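Local coordinates for protein putative monooxygenase (Fusobacterium nucleatum subsp. nucleatum, PDB 3MCS) that probably acts as a monooxygenase of the antibiotic-biosynthesis type, though its substrate is not known, at residues T27-E38 / H71-F80. Residues are numbered along the deposited sequence; the frame is centred on the assembly and turned at random.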
ATOM      1  N   THR A  27       9.545  -9.291  10.192  1.00 42.06           N
ATOM      2  CA  THR A  27       9.034  -8.138   9.445  1.00 42.41           C
ATOM      3  C   THR A  27       9.347  -6.852  10.214  1.00 42.84           C
ATOM      4  O   THR A  27       9.709  -5.845   9.609  1.00 42.20           O
ATOM      5  CB  THR A  27       7.551  -8.230   9.168  1.00 41.88           C
ATOM      6  OG1 THR A  27       7.284  -9.476   8.548  1.00 38.78           O
ATOM      7  CG2 THR A  27       7.115  -7.124   8.233  1.00 42.19           C
ATOM      8  N   GLU A  28       9.236  -6.881  11.542  1.00 43.66           N
ATOM      9  CA  GLU A  28       9.584  -5.707  12.340  1.00 44.64           C
ATOM     10  C   GLU A  28      11.056  -5.323  12.115  1.00 45.76           C
ATOM     11  O   GLU A  28      11.359  -4.159  11.825  1.00 46.17           O
ATOM     12  CB  GLU A  28       9.318  -5.927  13.836  1.00 44.84           C
ATOM     13  CG  GLU A  28       7.846  -5.849  14.242  1.00 48.19           C
ATOM     14  CD  GLU A  28       7.586  -6.174  15.724  1.00 48.80           C
ATOM     15  OE1 GLU A  28       8.550  -6.391  16.503  1.00 49.95           O
ATOM     16  OE2 GLU A  28       6.389  -6.218  16.096  1.00 49.44           O
ATOM     17  N   ASP A  29      11.960  -6.296  12.256  1.00 44.86           N
ATOM     18  CA  ASP A  29      13.377  -6.049  12.032  1.00 45.45           C
ATOM     19  C   ASP A  29      13.611  -5.471  10.635  1.00 45.78           C
ATOM     20  O   ASP A  29      14.353  -4.513  10.471  1.00 46.26           O
ATOM     21  CB  ASP A  29      14.213  -7.333  12.163  1.00 46.69           C
ATOM     22  CG  ASP A  29      14.205  -7.922  13.572  1.00 45.84           C
ATOM     23  OD1 ASP A  29      13.551  -7.328  14.457  1.00 45.77           O
ATOM     24  OD2 ASP A  29      14.853  -8.996  13.762  1.00 41.06           O
ATOM     25  N   TYR A  30      12.965  -6.045   9.631  1.00 46.01           N
ATOM     26  CA  TYR A  30      13.192  -5.623   8.246  1.00 44.45           C
ATOM     27  C   TYR A  30      12.800  -4.184   8.038  1.00 43.81           C
ATOM     28  O   TYR A  30      13.562  -3.397   7.455  1.00 43.69           O
ATOM     29  CB  TYR A  30      12.434  -6.562   7.305  1.00 44.54           C
ATOM     30  CG  TYR A  30      12.385  -6.180   5.851  1.00 41.53           C
ATOM     31  CD1 TYR A  30      13.519  -6.170   5.083  1.00 39.11           C
ATOM     32  CD2 TYR A  30      11.178  -5.915   5.229  1.00 41.15           C
ATOM     33  CE1 TYR A  30      13.467  -5.838   3.742  1.00 41.23           C
ATOM     34  CE2 TYR A  30      11.112  -5.604   3.887  1.00 41.33           C
ATOM     35  CZ  TYR A  30      12.262  -5.560   3.148  1.00 39.62           C
ATOM     36  OH  TYR A  30      12.226  -5.255   1.803  1.00 36.41           O
ATOM     37  N   VAL A  31      11.627  -3.827   8.546  1.00 42.55           N
ATOM     38  CA  VAL A  31      11.119  -2.461   8.383  1.00 41.78           C
ATOM     39  C   VAL A  31      11.996  -1.479   9.151  1.00 41.34           C
ATOM     40  O   VAL A  31      12.351  -0.422   8.616  1.00 40.59           O
ATOM     41  CB  VAL A  31       9.620  -2.348   8.795  1.00 40.74           C
ATOM     42  CG1 VAL A  31       9.181  -0.929   8.811  1.00 39.95           C
ATOM     43  CG2 VAL A  31       8.747  -3.160   7.861  1.00 34.33           C
ATOM     44  N   ASN A  32      12.373  -1.847  10.377  1.00 40.97           N
ATOM     45  CA  ASN A  32      13.202  -0.980  11.228  1.00 42.54           C
ATOM     46  C   ASN A  32      14.644  -0.807  10.762  1.00 43.03           C
ATOM     47  O   ASN A  32      15.218   0.260  10.925  1.00 42.22           O
ATOM     48  CB  ASN A  32      13.219  -1.473  12.686  1.00 43.29           C
ATOM     49  CG  ASN A  32      11.899  -1.220  13.425  1.00 47.64           C
ATOM     50  OD1 ASN A  32      11.089  -0.370  13.035  1.00 52.65           O
ATOM     51  ND2 ASN A  32      11.699  -1.945  14.514  1.00 42.97           N
ATOM     52  N   LYS A  33      15.229  -1.853  10.190  1.00 44.90           N
ATOM     53  CA  LYS A  33      16.621  -1.779   9.758  1.00 45.61           C
ATOM     54  C   LYS A  33      16.702  -1.081   8.416  1.00 44.04           C
ATOM     55  O   LYS A  33      17.662  -0.373   8.156  1.00 43.82           O
ATOM     56  CB  LYS A  33      17.307  -3.163   9.725  1.00 46.22           C
ATOM     57  CG  LYS A  33      18.819  -3.079   9.355  1.00 51.49           C
ATOM     58  CD  LYS A  33      19.520  -4.459   9.297  1.00 65.09           C
ATOM     59  CE  LYS A  33      21.029  -4.344   8.982  1.00 67.35           C
ATOM     60  NZ  LYS A  33      21.807  -3.596  10.021  1.00 67.00           N
ATOM     61  N   THR A  34      15.681  -1.249   7.584  1.00 44.07           N
ATOM     62  CA  THR A  34      15.661  -0.592   6.272  1.00 44.37           C
ATOM     63  C   THR A  34      15.563   0.923   6.362  1.00 44.50           C
ATOM     64  O   THR A  34      16.430   1.634   5.833  1.00 46.08           O
ATOM     65  CB  THR A  34      14.506  -1.105   5.394  1.00 43.67           C
ATOM     66  OG1 THR A  34      14.752  -2.470   5.070  1.00 43.05           O
ATOM     67  CG2 THR A  34      14.405  -0.328   4.102  1.00 42.12           C
HETATM   68  N   MSE A  35      14.502   1.407   7.011  1.00 44.79           N
HETATM   69  CA  MSE A  35      14.252   2.844   7.145  1.00 43.30           C
HETATM   70  C   MSE A  35      15.276   3.547   8.037  1.00 44.19           C
HETATM   71  O   MSE A  35      15.629   4.700   7.798  1.00 45.44           O
HETATM   72  CB  MSE A  35      12.852   3.084   7.672  1.00 42.67           C
HETATM   73  CG  MSE A  35      11.775   2.934   6.629  1.00 45.00           C
HETATM   74 SE   MSE A  35      11.853   4.372   5.374  0.75 40.15          SE
HETATM   75  CE  MSE A  35      11.583   5.921   6.465  1.00 32.96           C
ATOM     76  N   GLY A  36      15.786   2.865   9.051  1.00 44.58           N
ATOM     77  CA  GLY A  36      16.765   3.497   9.921  1.00 44.07           C
ATOM     78  C   GLY A  36      18.114   3.790   9.268  1.00 44.11           C
ATOM     79  O   GLY A  36      18.791   4.752   9.627  1.00 43.61           O
ATOM     80  N   VAL A  37      18.479   2.983   8.273  1.00 44.58           N
ATOM     81  CA  VAL A  37      19.812   3.020   7.672  1.00 42.46           C
ATOM     82  C   VAL A  37      19.914   3.339   6.183  1.00 41.59           C
ATOM     83  O   VAL A  37      20.876   3.956   5.765  1.00 40.24           O
ATOM     84  CB  VAL A  37      20.468   1.620   7.905  1.00 42.52           C
ATOM     85  CG1 VAL A  37      21.633   1.339   6.943  1.00 43.30           C
ATOM     86  CG2 VAL A  37      20.882   1.453   9.389  1.00 40.45           C
ATOM     87  N   GLU A  38      18.931   2.950   5.381  1.00 42.92           N
ATOM     88  CA  GLU A  38      19.069   3.071   3.918  1.00 44.00           C
ATOM     89  C   GLU A  38      18.594   4.384   3.280  1.00 42.91           C
ATOM     90  O   GLU A  38      17.700   5.059   3.782  1.00 43.09           O
ATOM     91  CB  GLU A  38      18.398   1.856   3.238  1.00 45.36           C
ATOM     92  CG  GLU A  38      18.976   0.535   3.749  1.00 45.10           C
ATOM     93  CD  GLU A  38      18.342  -0.695   3.154  1.00 46.39           C
ATOM     94  OE1 GLU A  38      17.547  -0.564   2.197  1.00 42.14           O
ATOM     95  OE2 GLU A  38      18.660  -1.806   3.648  1.00 50.97           O
ATOM     96  N   HIS A  71      18.618  -1.421  -2.246  1.00 43.73           N
ATOM     97  CA  HIS A  71      17.911  -2.027  -1.148  1.00 44.05           C
ATOM     98  C   HIS A  71      17.898  -3.538  -1.291  1.00 44.59           C
ATOM     99  O   HIS A  71      18.148  -4.243  -0.312  1.00 47.47           O
ATOM    100  CB  HIS A  71      16.485  -1.493  -1.069  1.00 45.24           C
ATOM    101  CG  HIS A  71      15.590  -2.267  -0.146  1.00 44.99           C
ATOM    102  ND1 HIS A  71      15.615  -2.116   1.223  1.00 45.16           N
ATOM    103  CD2 HIS A  71      14.612  -3.165  -0.409  1.00 44.81           C
ATOM    104  CE1 HIS A  71      14.710  -2.909   1.765  1.00 46.09           C
ATOM    105  NE2 HIS A  71      14.088  -3.556   0.796  1.00 45.68           N
ATOM    106  N   THR A  72      17.666  -4.053  -2.497  1.00 43.00           N
ATOM    107  CA  THR A  72      17.603  -5.500  -2.633  1.00 42.86           C
ATOM    108  C   THR A  72      18.977  -6.145  -2.440  1.00 43.28           C
ATOM    109  O   THR A  72      19.065  -7.354  -2.273  1.00 45.01           O
ATOM    110  CB  THR A  72      16.984  -5.969  -3.952  1.00 41.56           C
ATOM    111  OG1 THR A  72      17.941  -5.819  -5.002  1.00 46.04           O
ATOM    112  CG2 THR A  72      15.688  -5.183  -4.263  1.00 42.17           C
ATOM    113  N   LYS A  73      20.038  -5.348  -2.447  1.00 43.46           N
ATOM    114  CA  LYS A  73      21.385  -5.856  -2.217  1.00 43.14           C
ATOM    115  C   LYS A  73      21.894  -5.566  -0.791  1.00 42.91           C
ATOM    116  O   LYS A  73      22.893  -6.158  -0.374  1.00 42.14           O
ATOM    117  CB  LYS A  73      22.375  -5.226  -3.184  1.00 42.77           C
ATOM    118  CG  LYS A  73      22.220  -5.526  -4.648  1.00 42.56           C
ATOM    119  CD  LYS A  73      23.237  -4.685  -5.406  1.00 45.02           C
ATOM    120  CE  LYS A  73      23.081  -4.708  -6.902  1.00 45.26           C
ATOM    121  NZ  LYS A  73      24.154  -3.826  -7.507  1.00 48.21           N
ATOM    122  N   ASN A  74      21.226  -4.670  -0.054  1.00 43.19           N
ATOM    123  CA  ASN A  74      21.691  -4.275   1.290  1.00 43.48           C
ATOM    124  C   ASN A  74      21.319  -5.328   2.335  1.00 43.21           C
ATOM    125  O   ASN A  74      20.552  -6.244   2.046  1.00 44.49           O
ATOM    126  CB  ASN A  74      21.146  -2.885   1.656  1.00 43.53           C
ATOM    127  CG  ASN A  74      22.099  -2.058   2.526  1.00 43.03           C
ATOM    128  OD1 ASN A  74      22.979  -2.563   3.217  1.00 43.89           O
ATOM    129  ND2 ASN A  74      21.914  -0.761   2.470  1.00 43.82           N
ATOM    130  N   GLN A  75      21.829  -5.170   3.556  1.00 42.98           N
ATOM    131  CA  GLN A  75      21.685  -6.186   4.611  1.00 43.02           C
ATOM    132  C   GLN A  75      20.260  -6.462   5.065  1.00 43.72           C
ATOM    133  O   GLN A  75      19.899  -7.619   5.235  1.00 45.69           O
ATOM    134  CB  GLN A  75      22.552  -5.839   5.840  1.00 43.83           C
ATOM    135  CG  GLN A  75      22.840  -7.040   6.765  1.00 45.95           C
ATOM    136  CD  GLN A  75      23.705  -8.083   6.084  1.00 49.99           C
ATOM    137  OE1 GLN A  75      24.857  -7.814   5.733  1.00 50.21           O
ATOM    138  NE2 GLN A  75      23.155  -9.284   5.888  1.00 49.64           N
ATOM    139  N   ALA A  76      19.439  -5.432   5.243  1.00 43.66           N
ATOM    140  CA  ALA A  76      18.070  -5.661   5.713  1.00 43.46           C
ATOM    141  C   ALA A  76      17.355  -6.702   4.881  1.00 43.81           C
ATOM    142  O   ALA A  76      16.856  -7.700   5.416  1.00 45.02           O
ATOM    143  CB  ALA A  76      17.267  -4.371   5.723  1.00 44.44           C
ATOM    144  N   SER A  77      17.336  -6.463   3.569  1.00 43.70           N
ATOM    145  CA  SER A  77      16.654  -7.329   2.605  1.00 43.54           C
ATOM    146  C   SER A  77      17.287  -8.708   2.515  1.00 43.49           C
ATOM    147  O   SER A  77      16.578  -9.712   2.479  1.00 42.58           O
ATOM    148  CB  SER A  77      16.649  -6.662   1.231  1.00 44.79           C
ATOM    149  OG  SER A  77      15.893  -7.377   0.281  1.00 47.76           O
ATOM    150  N   LYS A  78      18.613  -8.769   2.507  1.00 44.19           N
ATOM    151  CA  LYS A  78      19.295 -10.080   2.450  1.00 46.48           C
ATOM    152  C   LYS A  78      18.900 -10.952   3.663  1.00 46.33           C
ATOM    153  O   LYS A  78      18.748 -12.177   3.543  1.00 46.10           O
ATOM    154  CB  LYS A  78      20.827  -9.944   2.353  1.00 46.94           C
ATOM    155  N   ASP A  79      18.718 -10.326   4.822  1.00 45.18           N
ATOM    156  CA  ASP A  79      18.337 -11.075   6.004  1.00 45.30           C
ATOM    157  C   ASP A  79      16.894 -11.545   5.930  1.00 45.56           C
ATOM    158  O   ASP A  79      16.595 -12.708   6.217  1.00 46.08           O
ATOM    159  CB  ASP A  79      18.579 -10.252   7.268  1.00 45.37           C
ATOM    160  CG  ASP A  79      20.039 -10.162   7.613  1.00 43.98           C
ATOM    161  OD1 ASP A  79      20.819 -10.778   6.867  1.00 39.27           O
ATOM    162  OD2 ASP A  79      20.400  -9.500   8.620  1.00 44.70           O
ATOM    163  N   PHE A  80      16.015 -10.649   5.506  1.00 45.56           N
ATOM    164  CA  PHE A  80      14.587 -10.954   5.394  1.00 44.83           C
ATOM    165  C   PHE A  80      14.309 -11.998   4.327  1.00 44.16           C
ATOM    166  O   PHE A  80      13.629 -12.965   4.600  1.00 45.99           O
ATOM    167  CB  PHE A  80      13.810  -9.681   5.131  1.00 44.29           C
ATOM    168  CG  PHE A  80      12.332  -9.851   5.180  1.00 43.36           C
ATOM    169  CD1 PHE A  80      11.708 -10.291   6.333  1.00 44.38           C
ATOM    170  CD2 PHE A  80      11.554  -9.495   4.097  1.00 44.65           C
ATOM    171  CE1 PHE A  80      10.331 -10.418   6.397  1.00 43.12           C
ATOM    172  CE2 PHE A  80      10.182  -9.629   4.148  1.00 49.00           C
ATOM    173  CZ  PHE A  80       9.571 -10.092   5.307  1.00 45.46           C
TER
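Between Glu38 and Tyr30, the buried imidazole of His71 has both ring nitrogens satisfied across a helix pair, a worked case of how such a ring is held. ND1 of His71 donates to OE1 of Glu38 over 2.7 Å, meeting the carboxylate on its syn side, while NE2 of His71 donates to OH of Tyr30, also at 2.7 Å. Both acceptors lie almost in the imidazole plane, which fixes the ring's rotation. OH of Tyr30 also shares a hydrogen bond with OE2 of Glu60 on strand 55-62, which carries the polar chain to the sheet.

The setting is the ferredoxin-like alpha+beta unit of the dimeric alpha-beta barrel clan, whose helices cover one face of an antiparallel sheet; the segments 27-37 and 75-80 run nearly antiparallel (166°), their axes 9.0 Å apart at closest approach. Tyr30 is the knob here, held among His71, Ala76, Ser77 and Phe80. Its CG stands anti to the backbone N (chi1 172°), which carries the ring across to Phe80 in an offset stack, centroids 4.4 Å apart. OG1 of Thr34 bonds back to O of Tyr30 at 2.8 Å, a carbonyl that also accepts from N of Thr34, the two donors arriving from opposite faces of its plane. CB of Asn74 packs against OE2 of Glu38 at 3.4 Å, and OD1 of Asn74 accepts from N of Gln75. At the outer margin the aliphatic chain of Lys33 passes Ala76 and reaches Gln75, with CE of Lys33 3.8 Å from CB of Gln75.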